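Local coordinates for conserved hypothetical membrane lipoprotein (Ureaplasma parvum, PDB 3K63), which is of unknown molecular function but forms the Lipoprotein_17 domain of a probable palmitoylated membrane lipoprotein, at residues G77-S82 / S101-N106. Residues are numbered along the deposited sequence; the frame is centred on the assembly and turned at random.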
loop_
_atom_site.group_PDB
_atom_site.type_symbol
_atom_site.label_atom_id
_atom_site.label_comp_id
_atom_site.label_asym_id
_atom_site.label_seq_id
_atom_site.Cartn_x
_atom_site.Cartn_y
_atom_site.Cartn_z
ATOM N N GLY A 77 2.781 2.338 12.005
ATOM C CA GLY A 77 3.481 1.852 10.826
ATOM C C GLY A 77 2.482 1.180 9.897
ATOM O O GLY A 77 2.745 0.120 9.315
ATOM N N THR A 78 1.336 1.839 9.748
ATOM C CA THR A 78 0.234 1.355 8.932
ATOM C C THR A 78 -0.193 2.264 7.776
ATOM O O THR A 78 0.011 3.474 7.815
ATOM C CB THR A 78 -0.966 1.126 9.830
ATOM O OG1 THR A 78 -0.591 0.253 10.903
ATOM C CG2 THR A 78 -2.118 0.528 9.049
ATOM N N LEU A 79 -0.775 1.661 6.744
ATOM C CA LEU A 79 -1.253 2.398 5.580
ATOM C C LEU A 79 -2.501 1.708 5.067
ATOM O O LEU A 79 -2.715 0.515 5.305
ATOM C CB LEU A 79 -0.209 2.420 4.463
ATOM C CG LEU A 79 0.948 3.421 4.489
ATOM C CD1 LEU A 79 1.992 2.965 3.477
ATOM C CD2 LEU A 79 0.469 4.825 4.169
ATOM N N LYS A 80 -3.337 2.468 4.379
ATOM C CA LYS A 80 -4.562 1.951 3.805
ATOM C C LYS A 80 -4.283 1.995 2.307
ATOM O O LYS A 80 -4.106 3.067 1.723
ATOM C CB LYS A 80 -5.711 2.883 4.184
ATOM C CG LYS A 80 -7.097 2.383 3.792
ATOM C CD LYS A 80 -8.268 3.238 4.342
ATOM C CE LYS A 80 -8.442 3.036 5.847
ATOM N NZ LYS A 80 -9.604 3.793 6.416
ATOM N N LEU A 81 -4.200 0.825 1.693
ATOM C CA LEU A 81 -3.936 0.729 0.262
ATOM C C LEU A 81 -5.221 0.706 -0.555
ATOM O O LEU A 81 -6.040 -0.208 -0.436
ATOM C CB LEU A 81 -3.138 -0.532 -0.043
ATOM C CG LEU A 81 -1.618 -0.438 -0.036
ATOM C CD1 LEU A 81 -1.136 -0.105 1.357
ATOM C CD2 LEU A 81 -1.022 -1.768 -0.526
ATOM N N SER A 82 -5.405 1.713 -1.391
ATOM C CA SER A 82 -6.591 1.771 -2.219
ATOM C C SER A 82 -6.208 1.005 -3.485
ATOM O O SER A 82 -5.320 1.431 -4.223
ATOM C CB SER A 82 -6.928 3.225 -2.531
ATOM O OG SER A 82 -8.144 3.341 -3.238
ATOM N N SER A 101 0.096 -3.288 7.610
ATOM C CA SER A 101 1.035 -2.784 8.594
ATOM C C SER A 101 2.424 -3.332 8.304
ATOM O O SER A 101 2.631 -4.014 7.299
ATOM C CB SER A 101 0.590 -3.216 9.981
ATOM O OG SER A 101 0.437 -4.618 10.003
ATOM N N GLY A 102 3.379 -3.025 9.178
ATOM C CA GLY A 102 4.727 -3.518 8.976
ATOM C C GLY A 102 5.664 -2.470 8.407
ATOM O O GLY A 102 6.803 -2.778 8.020
ATOM N N PHE A 103 5.176 -1.239 8.303
ATOM C CA PHE A 103 6.003 -0.161 7.788
ATOM C C PHE A 103 6.738 0.437 8.980
ATOM O O PHE A 103 6.375 0.192 10.134
ATOM C CB PHE A 103 5.129 0.898 7.126
ATOM C CG PHE A 103 4.433 0.418 5.891
ATOM C CD1 PHE A 103 5.123 0.297 4.687
ATOM C CD2 PHE A 103 3.090 0.048 5.935
ATOM C CE1 PHE A 103 4.485 -0.189 3.547
ATOM C CE2 PHE A 103 2.448 -0.438 4.794
ATOM C CZ PHE A 103 3.146 -0.558 3.602
ATOM N N LYS A 104 7.793 1.195 8.716
ATOM C CA LYS A 104 8.541 1.821 9.796
ATOM C C LYS A 104 7.607 2.663 10.666
ATOM O O LYS A 104 6.594 3.178 10.189
ATOM C CB LYS A 104 9.641 2.703 9.223
ATOM C CG LYS A 104 10.447 3.404 10.282
ATOM C CD LYS A 104 11.806 3.777 9.739
ATOM C CE LYS A 104 12.633 4.493 10.782
ATOM N NZ LYS A 104 13.930 4.956 10.216
ATOM N N SER A 105 7.939 2.801 11.945
ATOM C CA SER A 105 7.117 3.597 12.866
ATOM C C SER A 105 7.961 4.186 13.994
ATOM O O SER A 105 9.096 3.764 14.220
ATOM C CB SER A 105 6.023 2.724 13.472
ATOM O OG SER A 105 6.599 1.686 14.242
ATOM N N ASN A 106 7.409 5.187 14.670
ATOM C CA ASN A 106 8.072 5.820 15.797
ATOM C C ASN A 106 6.927 6.142 16.752
ATOM O O ASN A 106 5.868 6.615 16.326
ATOM C CB ASN A 106 8.837 7.081 15.356
ATOM C CG ASN A 106 8.022 8.355 15.472
ATOM O OD1 ASN A 106 7.207 8.675 14.604
ATOM N ND2 ASN A 106 8.256 9.105 16.553
#
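At the end of an antiparallel sheet, where helix 70-76 passes into strand 79-87, Gly77 meets Phe103 in the loop that follows the neighbouring strand 93-100. Phe103 N donates a hydrogen bond to Gly77 O (3.0 Å, 154° at the hydrogen), and Ser101 CA makes a weaker C-H...O contact with the same oxygen. Glycine suits this helix exit twice over: its phi is positive, and with no side chain it lets its CA lie against Lys104 O (3.4 Å from Gly77 CA). The positive phi of Gly102 (102°) likewise suits glycine and lets the loop turn. Phe103 has CG anti to its carbonyl carbon (chi1 -66°), which turns the ring toward the strand. Gly77 O lies at the ring edge, in its plane, whereas Leu79 CD1 sits over one face in a CH-pi contact, 3.8 Å from the centroid. Pro34 and Ile37 of helix 34-40 touch both Leu79 and Phe103, so leucine and phenylalanine fit this buried apolar cluster. Thr78 CB points away from the loop, and its OG1 bonds to Asn76 O. The whole is a helix C-terminus closed by a positive-phi glycine at C', leading into the central strand of a three-stranded antiparallel sheet within the Lipoprotein_17 domain.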